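PDB 3NRE: aldose 1-epimerase from Escherichia coli, which probably catalyses the interconversion of the alpha and beta anomers of an aldose sugar. Local coordinates for residues F63-R68 and E140-G145; N56-N61 and D261-P266; F49-F54 and Y82-G87; L132-Q137 and E278-E283. One frame throughout, in Å; residues are numbered along the deposited sequence.

Interaction 1. Residues F63-R68 and E140-G145; sequences FVWQGR and ETLPFG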
loop_
_atom_site.group_PDB
_atom_site.type_symbol
_atom_site.label_atom_id
_atom_site.label_comp_id
_atom_site.label_asym_id
_atom_site.label_seq_id
_atom_site.Cartn_x
_atom_site.Cartn_y
_atom_site.Cartn_z
ATOM N N PHE A 63 -17.845 -9.093 -9.171
ATOM C CA PHE A 63 -18.618 -8.480 -8.118
ATOM C C PHE A 63 -19.889 -7.886 -8.711
ATOM O O PHE A 63 -19.970 -7.675 -9.898
ATOM C CB PHE A 63 -17.778 -7.422 -7.335
ATOM C CG PHE A 63 -17.397 -6.207 -8.128
ATOM C CD1 PHE A 63 -16.235 -6.165 -8.870
ATOM C CD2 PHE A 63 -18.216 -5.065 -8.101
ATOM C CE1 PHE A 63 -15.891 -5.037 -9.587
ATOM C CE2 PHE A 63 -17.863 -3.934 -8.828
ATOM C CZ PHE A 63 -16.710 -3.930 -9.577
ATOM N N VAL A 64 -20.868 -7.690 -7.855
ATOM C CA VAL A 64 -22.120 -7.037 -8.233
ATOM C C VAL A 64 -22.113 -5.659 -7.604
ATOM O O VAL A 64 -21.811 -5.510 -6.424
ATOM C CB VAL A 64 -23.335 -7.771 -7.708
ATOM C CG1 VAL A 64 -24.610 -6.972 -8.099
ATOM C CG2 VAL A 64 -23.430 -9.174 -8.279
ATOM N N TRP A 65 -22.441 -4.658 -8.398
ATOM C CA TRP A 65 -22.624 -3.300 -7.879
ATOM C C TRP A 65 -23.869 -2.680 -8.487
ATOM O O TRP A 65 -24.013 -2.618 -9.711
ATOM C CB TRP A 65 -21.386 -2.454 -8.150
ATOM C CG TRP A 65 -21.502 -1.086 -7.549
ATOM C CD1 TRP A 65 -21.813 0.067 -8.194
ATOM C CD2 TRP A 65 -21.392 -0.761 -6.157
ATOM N NE1 TRP A 65 -21.887 1.112 -7.290
ATOM C CE2 TRP A 65 -21.635 0.630 -6.034
ATOM C CE3 TRP A 65 -21.113 -1.505 -5.004
ATOM C CZ2 TRP A 65 -21.594 1.295 -4.801
ATOM C CZ3 TRP A 65 -21.078 -0.838 -3.769
ATOM C CH2 TRP A 65 -21.317 0.538 -3.682
ATOM N N GLN A 66 -24.765 -2.231 -7.609
ATOM C CA GLN A 66 -26.046 -1.628 -8.006
ATOM C C GLN A 66 -26.763 -2.467 -9.073
ATOM O O GLN A 66 -27.173 -1.974 -10.137
ATOM C CB GLN A 66 -25.865 -0.140 -8.410
ATOM C CG GLN A 66 -25.771 0.810 -7.180
ATOM C CD GLN A 66 -25.183 2.200 -7.485
ATOM O OE1 GLN A 66 -25.395 2.756 -8.562
ATOM N NE2 GLN A 66 -24.440 2.758 -6.524
ATOM N N GLY A 67 -26.891 -3.751 -8.769
ATOM C CA GLY A 67 -27.539 -4.701 -9.649
ATOM C C GLY A 67 -26.841 -5.148 -10.925
ATOM O O GLY A 67 -27.457 -5.841 -11.736
ATOM N N ARG A 68 -25.562 -4.834 -11.106
ATOM C CA ARG A 68 -24.882 -5.209 -12.352
ATOM C C ARG A 68 -23.615 -6.017 -12.046
ATOM O O ARG A 68 -22.901 -5.699 -11.084
ATOM C CB ARG A 68 -24.568 -3.977 -13.198
ATOM C CG ARG A 68 -23.638 -4.242 -14.382
ATOM C CD ARG A 68 -23.701 -3.100 -15.415
ATOM N NE ARG A 68 -22.544 -3.100 -16.309
ATOM C CZ ARG A 68 -22.154 -2.061 -17.047
ATOM N NH1 ARG A 68 -22.828 -0.914 -17.018
ATOM N NH2 ARG A 68 -21.069 -2.161 -17.816
ATOM N N GLU A 140 -20.684 5.020 -14.926
ATOM C CA GLU A 140 -21.457 4.547 -13.769
ATOM C C GLU A 140 -20.728 4.690 -12.434
ATOM O O GLU A 140 -19.490 4.589 -12.365
ATOM C CB GLU A 140 -21.782 3.048 -13.950
ATOM C CG GLU A 140 -22.454 2.680 -15.269
ATOM C CD GLU A 140 -23.885 3.211 -15.378
ATOM O OE1 GLU A 140 -24.427 3.755 -14.378
ATOM O OE2 GLU A 140 -24.473 3.079 -16.478
ATOM N N THR A 141 -21.506 4.866 -11.369
ATOM C CA THR A 141 -20.977 4.852 -10.003
ATOM C C THR A 141 -20.344 3.488 -9.662
ATOM O O THR A 141 -20.971 2.474 -9.936
ATOM C CB THR A 141 -22.126 5.074 -9.028
ATOM O OG1 THR A 141 -22.722 6.330 -9.318
ATOM C CG2 THR A 141 -21.640 5.035 -7.566
ATOM N N LEU A 142 -19.112 3.492 -9.107
ATOM C CA LEU A 142 -18.401 2.265 -8.650
ATOM C C LEU A 142 -17.770 2.506 -7.296
ATOM O O LEU A 142 -17.620 3.667 -6.886
ATOM C CB LEU A 142 -17.342 1.847 -9.652
ATOM C CG LEU A 142 -17.827 1.244 -10.975
ATOM C CD1 LEU A 142 -16.694 1.071 -11.979
ATOM C CD2 LEU A 142 -18.498 -0.110 -10.745
ATOM N N PRO A 143 -17.450 1.436 -6.556
ATOM C CA PRO A 143 -16.860 1.593 -5.230
ATOM C C PRO A 143 -15.327 1.611 -5.282
ATOM O O PRO A 143 -14.704 0.733 -5.905
ATOM C CB PRO A 143 -17.422 0.373 -4.469
ATOM C CG PRO A 143 -17.435 -0.699 -5.488
ATOM C CD PRO A 143 -17.890 0.042 -6.773
ATOM N N PHE A 144 -14.749 2.645 -4.663
ATOM C CA PHE A 144 -13.343 2.949 -4.739
ATOM C C PHE A 144 -12.634 2.833 -3.404
ATOM O O PHE A 144 -13.190 3.034 -2.316
ATOM C CB PHE A 144 -13.110 4.369 -5.282
ATOM C CG PHE A 144 -13.287 4.522 -6.803
ATOM C CD1 PHE A 144 -14.540 4.561 -7.361
ATOM C CD2 PHE A 144 -12.201 4.754 -7.644
ATOM C CE1 PHE A 144 -14.705 4.708 -8.716
ATOM C CE2 PHE A 144 -12.382 4.930 -9.036
ATOM C CZ PHE A 144 -13.623 4.945 -9.547
ATOM N N GLY A 145 -11.356 2.561 -3.514
ATOM C CA GLY A 145 -10.481 2.642 -2.355
ATOM C C GLY A 145 -9.065 3.026 -2.788
ATOM O O GLY A 145 -8.747 3.020 -3.954
HETATM O O HOH W 1 -23.413 1.663 -10.765
#
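W65 and L142 mark the nearest approach of the two backbones, where strand 63-65 runs at 112° to strand 142-144 with the axes 8.6 Å apart, joined by side chains and not by sheet bonding. A type I' turn from W65 to R68 closes the hairpin. With its CG anti to the backbone N (chi1 -176°), W65 lays one ring face over the start of the other strand. P143 CD sits almost squarely above the five-membered ring in a CH-pi contact, 3.8 Å from the centroid and 15° off the normal, while P143 CG and CB continue over the six-membered ring. L142 CA adds a second CH-pi contact to the same face. Q66 folds its CG against the opposite face, and a water donates to both Q66 OE1 and T141 O, the latter at 2.7 Å. Beside the indole, L142 CD2 meets the edge of the F63 ring 4.3 Å from F63 CE2. A serine at W65 would probably open a gap over P143 and L142, leaving them without their aromatic cover. At the outer end, R68 NH1 stays 4.4 Å from E140 OE2, beyond salt-bridge range. Y70 of strand 68-71 packs on W65 and L142, A273 of strand 272-274 touches W65 and T141, and L142 bonds through its backbone to L274, so the small hairpin packs against strand 142-153 and its neighbour 272-274.

Interaction 2. Residues N56-N61 and D261-P266; sequences NRVSGN and DDHHRP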
loop_
_atom_site.group_PDB
_atom_site.type_symbol
_atom_site.label_atom_id
_atom_site.label_comp_id
_atom_site.label_asym_id
_atom_site.label_seq_id
_atom_site.Cartn_x
_atom_site.Cartn_y
_atom_site.Cartn_z
ATOM N N ASN A 56 -5.643 -4.945 -3.104
ATOM C CA ASN A 56 -5.692 -6.388 -2.936
ATOM C C ASN A 56 -6.550 -7.014 -4.061
ATOM O O ASN A 56 -6.520 -6.539 -5.196
ATOM C CB ASN A 56 -6.082 -6.806 -1.467
ATOM C CG ASN A 56 -5.440 -8.102 -1.036
ATOM O OD1 ASN A 56 -5.881 -9.169 -1.460
ATOM N ND2 ASN A 56 -4.365 -8.030 -0.268
ATOM N N ARG A 57 -7.242 -8.105 -3.765
ATOM C CA ARG A 57 -7.922 -8.920 -4.757
ATOM C C ARG A 57 -9.423 -8.956 -4.474
ATOM O O ARG A 57 -9.818 -8.796 -3.315
ATOM C CB ARG A 57 -7.429 -10.357 -4.591
ATOM C CG ARG A 57 -5.905 -10.539 -4.763
ATOM C CD ARG A 57 -5.417 -11.891 -4.398
ATOM N NE ARG A 57 -3.949 -11.989 -4.618
ATOM C CZ ARG A 57 -3.013 -11.551 -3.785
ATOM N NH1 ARG A 57 -3.344 -11.008 -2.619
ATOM N NH2 ARG A 57 -1.727 -11.673 -4.148
ATOM N N VAL A 58 -10.227 -9.202 -5.516
ATOM C CA VAL A 58 -11.673 -9.434 -5.371
ATOM C C VAL A 58 -11.891 -10.917 -5.714
ATOM O O VAL A 58 -11.686 -11.317 -6.864
ATOM C CB VAL A 58 -12.481 -8.588 -6.292
ATOM C CG1 VAL A 58 -14.005 -8.874 -6.069
ATOM C CG2 VAL A 58 -12.148 -7.059 -6.135
ATOM N N SER A 59 -12.217 -11.726 -4.699
ATOM C CA SER A 59 -12.266 -13.182 -4.933
ATOM C C SER A 59 -13.236 -13.524 -6.025
ATOM O O SER A 59 -14.388 -13.030 -6.058
ATOM C CB SER A 59 -12.468 -13.971 -3.650
ATOM O OG SER A 59 -13.667 -13.588 -3.067
ATOM N N GLY A 60 -12.755 -14.346 -6.957
ATOM C CA GLY A 60 -13.527 -14.738 -8.126
ATOM C C GLY A 60 -13.415 -13.809 -9.329
ATOM O O GLY A 60 -13.947 -14.111 -10.387
ATOM N N ASN A 61 -12.712 -12.696 -9.161
ATOM C CA ASN A 61 -12.541 -11.673 -10.214
ATOM C C ASN A 61 -13.900 -11.195 -10.727
ATOM O O ASN A 61 -14.089 -10.964 -11.912
ATOM C CB ASN A 61 -11.715 -12.212 -11.378
ATOM C CG ASN A 61 -10.238 -12.245 -11.106
ATOM O OD1 ASN A 61 -9.701 -11.382 -10.398
ATOM N ND2 ASN A 61 -9.556 -13.220 -11.720
ATOM N N ASP A 261 -11.974 -7.823 -0.003
ATOM C CA ASP A 261 -13.244 -8.412 -0.433
ATOM C C ASP A 261 -14.433 -7.556 -0.004
ATOM O O ASP A 261 -15.542 -8.040 0.067
ATOM C CB ASP A 261 -13.422 -9.871 0.053
ATOM C CG ASP A 261 -13.124 -10.911 -1.027
ATOM O OD1 ASP A 261 -12.643 -10.512 -2.097
ATOM O OD2 ASP A 261 -13.429 -12.130 -0.786
ATOM N N ASP A 262 -14.206 -6.254 0.263
ATOM C CA ASP A 262 -15.329 -5.376 0.572
ATOM C C ASP A 262 -16.272 -5.286 -0.624
ATOM O O ASP A 262 -17.445 -4.989 -0.469
ATOM C CB ASP A 262 -14.864 -3.980 0.972
ATOM C CG ASP A 262 -14.793 -3.768 2.485
ATOM O OD1 ASP A 262 -15.281 -4.597 3.285
ATOM O OD2 ASP A 262 -14.302 -2.676 2.860
ATOM N N HIS A 263 -15.780 -5.578 -1.824
ATOM C CA HIS A 263 -16.669 -5.579 -2.995
ATOM C C HIS A 263 -17.861 -6.564 -2.830
ATOM O O HIS A 263 -18.869 -6.438 -3.514
ATOM C CB HIS A 263 -15.917 -5.976 -4.260
ATOM C CG HIS A 263 -15.118 -4.878 -4.864
ATOM N ND1 HIS A 263 -13.883 -4.507 -4.392
ATOM C CD2 HIS A 263 -15.357 -4.100 -5.949
ATOM C CE1 HIS A 263 -13.394 -3.549 -5.150
ATOM N NE2 HIS A 263 -14.258 -3.292 -6.111
ATOM N N HIS A 264 -17.687 -7.544 -1.942
ATOM C CA HIS A 264 -18.707 -8.559 -1.656
ATOM C C HIS A 264 -19.595 -8.275 -0.446
ATOM O O HIS A 264 -20.543 -9.018 -0.187
ATOM C CB HIS A 264 -18.051 -9.920 -1.439
ATOM C CG HIS A 264 -17.314 -10.419 -2.640
ATOM N ND1 HIS A 264 -16.147 -11.149 -2.547
ATOM C CD2 HIS A 264 -17.568 -10.272 -3.959
ATOM C CE1 HIS A 264 -15.718 -11.430 -3.767
ATOM N NE2 HIS A 264 -16.560 -10.907 -4.638
ATOM N N ARG A 265 -19.308 -7.210 0.291
ATOM C CA ARG A 265 -20.054 -6.896 1.528
ATOM C C ARG A 265 -21.181 -5.903 1.219
ATOM O O ARG A 265 -21.157 -5.259 0.168
ATOM C CB ARG A 265 -19.108 -6.291 2.566
ATOM C CG ARG A 265 -18.125 -7.231 3.081
ATOM C CD ARG A 265 -17.417 -6.814 4.343
ATOM N NE ARG A 265 -16.518 -7.927 4.666
ATOM C CZ ARG A 265 -15.277 -8.063 4.200
ATOM N NH1 ARG A 265 -14.743 -7.142 3.430
ATOM N NH2 ARG A 265 -14.566 -9.142 4.504
ATOM N N PRO A 266 -22.166 -5.766 2.130
ATOM C CA PRO A 266 -23.228 -4.808 1.798
ATOM C C PRO A 266 -22.740 -3.365 1.592
ATOM O O PRO A 266 -21.854 -2.863 2.332
ATOM C CB PRO A 266 -24.183 -4.881 3.002
ATOM C CG PRO A 266 -23.921 -6.237 3.620
ATOM C CD PRO A 266 -22.464 -6.547 3.350
HETATM O O HOH W 2 -9.924 -6.374 -1.975
#
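S59 and D261 form the polar clasp between these two loops. The carboxylate of D261 takes two bonds from one residue: S59 N reaches OD1 on its syn side at 2.9 Å and nearly straight (174°), and S59 OG donates to D261 OD2 at 2.7 Å, again from the syn side and 17° out of the carboxylate plane. The hydroxyl can do this because chi1 of 60° sets OG between the backbone N and the carbonyl carbon. A leucine in place of D261 would probably leave both S59 N and S59 OG without these acceptors and let the two loops drift apart.

The close-packed side is built round V58. Its CG2 lies over one face of the H263 ring, 3.8 Å from the centroid in a CH-pi contact, while CG1 rests 3.6 Å from H264 NE2 in the conformer of H264 described. H263 is held from beyond the two loops as well, its NE2 hydrogen-bonded to Y113 OH and its ring edge-to-face with F63. The looser side is hydrated: a water donates to R57 O at 2.8 Å and accepts from D261 N at 3.2 Å, bridging the backbones where no direct bond joins them. Elsewhere in the contact S59, D261 and H264 are partly exposed.

R57 turns away to a salt bridge with D79, and both R57 NH1 and N56 ND2 bind a PEG molecule, probably from crystallisation. The two loops join strands of the beta-sandwich expected of the galactose mutarotase family, and the PEG is consistent with a pocket beside this pair.

Interaction 3. Residues F49-F54 and Y82-G87; sequences FPLVPF and YLHGDG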
loop_
_atom_site.group_PDB
_atom_site.type_symbol
_atom_site.label_atom_id
_atom_site.label_comp_id
_atom_site.label_asym_id
_atom_site.label_seq_id
_atom_site.Cartn_x
_atom_site.Cartn_y
_atom_site.Cartn_z
ATOM N N PHE A 49 4.458 1.074 -3.562
ATOM C CA PHE A 49 3.613 1.363 -4.712
ATOM C C PHE A 49 2.206 1.698 -4.277
ATOM O O PHE A 49 1.780 1.263 -3.198
ATOM C CB PHE A 49 3.651 0.225 -5.770
ATOM C CG PHE A 49 3.239 -1.146 -5.294
ATOM C CD1 PHE A 49 1.909 -1.514 -5.252
ATOM C CD2 PHE A 49 4.209 -2.157 -5.043
ATOM C CE1 PHE A 49 1.507 -2.767 -4.956
ATOM C CE2 PHE A 49 3.800 -3.421 -4.670
ATOM C CZ PHE A 49 2.442 -3.734 -4.632
ATOM N N PRO A 50 1.486 2.469 -5.094
ATOM C CA PRO A 50 0.144 2.922 -4.754
ATOM C C PRO A 50 -0.861 1.880 -5.145
ATOM O O PRO A 50 -0.616 1.055 -6.057
ATOM C CB PRO A 50 -0.038 4.164 -5.620
ATOM C CG PRO A 50 0.786 3.864 -6.853
ATOM C CD PRO A 50 1.997 3.124 -6.316
ATOM N N LEU A 51 -1.971 1.873 -4.410
ATOM C CA LEU A 51 -3.077 0.964 -4.687
ATOM C C LEU A 51 -4.293 1.803 -5.113
ATOM O O LEU A 51 -4.844 2.556 -4.295
ATOM C CB LEU A 51 -3.387 0.155 -3.389
ATOM C CG LEU A 51 -2.155 -0.515 -2.719
ATOM C CD1 LEU A 51 -2.535 -1.178 -1.386
ATOM C CD2 LEU A 51 -1.464 -1.507 -3.644
ATOM N N VAL A 52 -4.659 1.713 -6.389
ATOM C CA VAL A 52 -5.803 2.462 -6.946
ATOM C C VAL A 52 -6.254 1.733 -8.208
ATOM O O VAL A 52 -5.428 1.350 -9.042
ATOM C CB VAL A 52 -5.370 3.927 -7.251
ATOM C CG1 VAL A 52 -4.179 3.989 -8.299
ATOM C CG2 VAL A 52 -6.533 4.703 -7.775
ATOM N N PRO A 53 -7.573 1.491 -8.380
ATOM C CA PRO A 53 -8.705 2.079 -7.664
ATOM C C PRO A 53 -9.254 1.232 -6.514
ATOM O O PRO A 53 -10.342 1.504 -6.000
ATOM C CB PRO A 53 -9.744 2.197 -8.778
ATOM C CG PRO A 53 -9.518 0.959 -9.589
ATOM C CD PRO A 53 -7.998 0.876 -9.638
ATOM N N PHE A 54 -8.516 0.214 -6.102
ATOM C CA PHE A 54 -8.741 -0.474 -4.818
ATOM C C PHE A 54 -7.543 -1.313 -4.518
ATOM O O PHE A 54 -6.622 -1.420 -5.345
ATOM C CB PHE A 54 -10.024 -1.321 -4.812
ATOM C CG PHE A 54 -10.079 -2.352 -5.880
ATOM C CD1 PHE A 54 -9.588 -3.610 -5.665
ATOM C CD2 PHE A 54 -10.723 -2.098 -7.071
ATOM C CE1 PHE A 54 -9.681 -4.578 -6.650
ATOM C CE2 PHE A 54 -10.819 -3.061 -8.063
ATOM C CZ PHE A 54 -10.289 -4.307 -7.854
ATOM N N TYR A 82 -6.881 -10.466 -10.449
ATOM C CA TYR A 82 -6.615 -9.039 -10.593
ATOM C C TYR A 82 -6.203 -8.522 -9.228
ATOM O O TYR A 82 -6.867 -8.810 -8.215
ATOM C CB TYR A 82 -7.861 -8.349 -11.097
ATOM C CG TYR A 82 -7.744 -6.846 -11.240
ATOM C CD1 TYR A 82 -8.025 -6.014 -10.178
ATOM C CD2 TYR A 82 -7.430 -6.270 -12.446
ATOM C CE1 TYR A 82 -7.944 -4.622 -10.317
ATOM C CE2 TYR A 82 -7.360 -4.870 -12.579
ATOM C CZ TYR A 82 -7.640 -4.084 -11.521
ATOM O OH TYR A 82 -7.636 -2.687 -11.655
ATOM N N LEU A 83 -5.082 -7.795 -9.189
ATOM C CA LEU A 83 -4.427 -7.420 -7.940
ATOM C C LEU A 83 -4.079 -5.924 -7.889
ATOM O O LEU A 83 -3.449 -5.431 -8.796
ATOM C CB LEU A 83 -3.164 -8.299 -7.843
ATOM C CG LEU A 83 -2.243 -8.087 -6.725
ATOM C CD1 LEU A 83 -2.930 -8.356 -5.328
ATOM C CD2 LEU A 83 -0.938 -8.946 -6.812
ATOM N N HIS A 84 -4.490 -5.234 -6.806
ATOM C CA HIS A 84 -3.975 -3.887 -6.436
ATOM C C HIS A 84 -4.269 -2.806 -7.453
ATOM O O HIS A 84 -3.608 -1.762 -7.423
ATOM C CB HIS A 84 -2.458 -3.948 -6.231
ATOM C CG HIS A 84 -2.043 -4.740 -5.041
ATOM N ND1 HIS A 84 -2.786 -4.792 -3.882
ATOM C CD2 HIS A 84 -0.928 -5.468 -4.809
ATOM C CE1 HIS A 84 -2.156 -5.536 -3.001
ATOM N NE2 HIS A 84 -1.022 -5.965 -3.533
ATOM N N GLY A 85 -5.280 -3.008 -8.299
ATOM C CA GLY A 85 -5.630 -1.958 -9.244
ATOM C C GLY A 85 -4.676 -1.853 -10.424
ATOM O O GLY A 85 -3.970 -2.798 -10.753
ATOM N N ASP A 86 -4.662 -0.672 -11.070
ATOM C CA ASP A 86 -3.834 -0.459 -12.264
ATOM C C ASP A 86 -2.697 0.530 -12.069
ATOM O O ASP A 86 -1.803 0.576 -12.883
ATOM C CB ASP A 86 -4.680 0.024 -13.436
ATOM C CG ASP A 86 -6.070 -0.592 -13.432
ATOM O OD1 ASP A 86 -6.201 -1.832 -13.737
ATOM O OD2 ASP A 86 -7.014 0.187 -13.085
ATOM N N GLY A 87 -2.791 1.373 -11.066
ATOM C CA GLY A 87 -1.804 2.425 -10.902
ATOM C C GLY A 87 -0.372 1.934 -10.847
ATOM O O GLY A 87 0.527 2.457 -11.537
HETATM O O HOH W 3 -2.341 0.529 -8.039
#
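H84 meets F49 and L51, its imidazole set by a chi1 of -68° that turns CG anti to the carbonyl carbon. L51 CD2 lies over one ring face, 3.8 Å from the centroid in a CH-pi contact, and L83 CD1 covers the opposite face. H84 CD2 approaches the edge of the F49 ring, 3.6 Å from F49 CE1, with the two planes inclined at 58°. F49 and F54 both place CG between the backbone N and the carbonyl carbon (chi1 near 58°), which swings their rings toward the 82-87 loop. F54 CZ thereby reaches Y82 CE1 at 3.4 Å, the rings oblique to each other. V52 O anchors the loop, accepting from D86 N at 3.0 Å and more weakly from G87 N, while a CB on G85 would point straight into V52 O. Y82 OH donates to D86 OD1 at 2.7 Å, from above the carboxylate plane, and D86 OD2 is bonded to Y115 OH. A water accepts from V52 N and donates toward P50 O and H84 O. H84 thus has apolar walls but polar ends: ND1 meets N56 N and NE2 a bound PEG, consistent with a buried histidine held in fixed orientation beside a pocket.

Interaction 4. Residues L132-Q137 and E278-E283; sequences LSVTNQ and ESTTSE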
loop_
_atom_site.group_PDB
_atom_site.type_symbol
_atom_site.label_atom_id
_atom_site.label_comp_id
_atom_site.label_asym_id
_atom_site.label_seq_id
_atom_site.Cartn_x
_atom_site.Cartn_y
_atom_site.Cartn_z
ATOM N N LEU A 132 -3.062 10.365 -2.273
ATOM C CA LEU A 132 -3.712 9.845 -3.468
ATOM C C LEU A 132 -5.131 10.421 -3.549
ATOM O O LEU A 132 -5.853 10.379 -2.550
ATOM C CB LEU A 132 -3.813 8.327 -3.394
ATOM C CG LEU A 132 -2.623 7.455 -3.821
ATOM C CD1 LEU A 132 -2.912 6.064 -3.312
ATOM C CD2 LEU A 132 -2.393 7.517 -5.370
ATOM N N SER A 133 -5.496 10.965 -4.717
ATOM C CA SER A 133 -6.816 11.494 -5.005
ATOM C C SER A 133 -7.273 10.913 -6.330
ATOM O O SER A 133 -6.580 11.074 -7.347
ATOM C CB SER A 133 -6.814 13.027 -5.106
ATOM O OG SER A 133 -6.180 13.602 -3.977
ATOM N N VAL A 134 -8.440 10.246 -6.321
ATOM C CA VAL A 134 -8.908 9.499 -7.474
ATOM C C VAL A 134 -10.285 9.975 -7.839
ATOM O O VAL A 134 -11.107 10.181 -6.950
ATOM C CB VAL A 134 -8.886 7.960 -7.209
ATOM C CG1 VAL A 134 -9.687 7.556 -5.974
ATOM C CG2 VAL A 134 -9.386 7.161 -8.424
ATOM N N THR A 135 -10.487 10.211 -9.135
ATOM C CA THR A 135 -11.755 10.710 -9.664
ATOM C C THR A 135 -12.342 9.684 -10.619
ATOM O O THR A 135 -11.675 9.264 -11.562
ATOM C CB THR A 135 -11.523 12.009 -10.469
ATOM O OG1 THR A 135 -10.855 12.978 -9.643
ATOM C CG2 THR A 135 -12.847 12.591 -11.002
ATOM N N ASN A 136 -13.609 9.314 -10.409
ATOM C CA ASN A 136 -14.300 8.396 -11.321
ATOM C C ASN A 136 -14.566 9.132 -12.657
ATOM O O ASN A 136 -15.191 10.203 -12.687
ATOM C CB ASN A 136 -15.605 7.873 -10.698
ATOM C CG ASN A 136 -16.285 6.785 -11.556
ATOM O OD1 ASN A 136 -15.734 6.366 -12.575
ATOM N ND2 ASN A 136 -17.470 6.368 -11.171
ATOM N N GLN A 137 -14.079 8.538 -13.743
ATOM C CA GLN A 137 -14.267 9.049 -15.103
ATOM C C GLN A 137 -15.100 8.095 -15.986
ATOM O O GLN A 137 -15.143 8.266 -17.214
ATOM C CB GLN A 137 -12.908 9.283 -15.753
ATOM C CG GLN A 137 -12.147 10.454 -15.159
ATOM C CD GLN A 137 -10.895 10.861 -15.976
ATOM O OE1 GLN A 137 -10.127 10.009 -16.458
ATOM N NE2 GLN A 137 -10.692 12.167 -16.117
ATOM N N GLU A 278 -17.048 12.381 -9.253
ATOM C CA GLU A 278 -16.750 12.466 -7.793
ATOM C C GLU A 278 -15.354 11.929 -7.450
ATOM O O GLU A 278 -14.852 11.045 -8.139
ATOM C CB GLU A 278 -17.809 11.732 -6.954
ATOM C CG GLU A 278 -18.801 12.631 -6.219
ATOM C CD GLU A 278 -20.034 11.904 -5.731
ATOM O OE1 GLU A 278 -20.033 10.645 -5.705
ATOM O OE2 GLU A 278 -21.021 12.587 -5.351
ATOM N N SER A 279 -14.739 12.462 -6.393
ATOM C CA SER A 279 -13.382 12.062 -6.032
ATOM C C SER A 279 -13.289 11.652 -4.580
ATOM O O SER A 279 -14.117 12.029 -3.757
ATOM C CB SER A 279 -12.438 13.248 -6.238
ATOM O OG SER A 279 -12.505 13.736 -7.568
ATOM N N THR A 280 -12.269 10.905 -4.238
ATOM C CA THR A 280 -11.949 10.680 -2.836
ATOM C C THR A 280 -10.416 10.751 -2.687
ATOM O O THR A 280 -9.711 10.516 -3.661
ATOM C CB THR A 280 -12.491 9.362 -2.290
ATOM O OG1 THR A 280 -12.315 9.359 -0.867
ATOM C CG2 THR A 280 -11.784 8.148 -2.904
ATOM N N THR A 281 -9.960 11.094 -1.478
ATOM C CA THR A 281 -8.543 11.339 -1.211
ATOM C C THR A 281 -8.144 10.648 0.083
ATOM O O THR A 281 -8.939 10.552 1.028
ATOM C CB THR A 281 -8.254 12.865 -1.104
ATOM O OG1 THR A 281 -8.648 13.525 -2.317
ATOM C CG2 THR A 281 -6.769 13.121 -0.844
ATOM N N SER A 282 -6.927 10.110 0.119
ATOM C CA SER A 282 -6.370 9.573 1.375
ATOM C C SER A 282 -4.929 10.036 1.473
ATOM O O SER A 282 -4.331 10.298 0.459
ATOM C CB SER A 282 -6.436 8.051 1.457
ATOM O OG SER A 282 -5.743 7.442 0.418
ATOM N N GLU A 283 -4.381 10.088 2.683
ATOM C CA GLU A 283 -3.012 10.504 2.897
ATOM C C GLU A 283 -2.321 9.494 3.818
ATOM O O GLU A 283 -2.932 8.968 4.740
ATOM C CB GLU A 283 -3.030 11.901 3.539
ATOM C CG GLU A 283 -1.690 12.482 3.887
ATOM C CD GLU A 283 -1.817 13.697 4.794
ATOM O OE1 GLU A 283 -2.318 14.731 4.292
ATOM O OE2 GLU A 283 -1.427 13.596 5.993
#
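T135, S279, S133 and T281 share a chi1 near -55°; in all four the hydroxyl lies anti to the carbonyl carbon, beside the backbone N. This common setting brings the oxygens of each non-hydrogen-bonded pair together on one sheet face. T135 OG1 and S279 OG share a hydrogen bond of 2.8 Å, and S133 OG and T281 OG1, in the conformer of T281 described, one of 3.0 Å, either partner able to donate in each. Hydroxyl bridges can therefore cross between the strands on their more exposed side.

The other face mixes L132 and V134 with T280 and S282: V134 and T280 run alongside each other in the same direction, with V134 CG1 3.8 Å from T280 CG2. Backbone bonds tie these residues in both directions, V134 N to T280 O at 3.0 Å and T280 N back to V134 O; L132 and S282 repeat the reciprocal pattern. N136 N extends the ladder to E278 O at 3.1 Å. The strands run antiparallel at 166°, their axes 4.7 Å apart.

Strand 127-136 is flanked on its other side by strand 114-123, to which S133 and T135 bond through S118 and R116, and strand 279-290 pairs on its far side with strand 220-227. Beneath the face carrying L132, V134, T280 and S282 lies the second sheet: F144 packs on V134, W148 on L132 and S282, and I272 and L274 on T280, while S282 OG bonds to T146 OG1.

In the fold
Along the chain, interaction 3 is complete before the first strand of interaction 4; interactions 1 and 2 each cross both, and interaction 2, whose segments lie 200 residues apart, encloses interaction 1. Interactions 1 and 3 meet at strands 142-153 and 48-51, neighbours in one antiparallel sheet, with centres about 16 Å apart. Interaction 4 joins two strands of the other large sheet; V134 packs against V52 of interaction 3 and F144 of interaction 1, linking the layers of the sandwich. H263 of interaction 2 touches F63, P143 and F54, tying interactions 1 and 3 to the loops. Interactions 2 and 4 remain about 11 Å apart at their nearest atoms and, among the four contacts, are connected only by way of interactions 1 and 3.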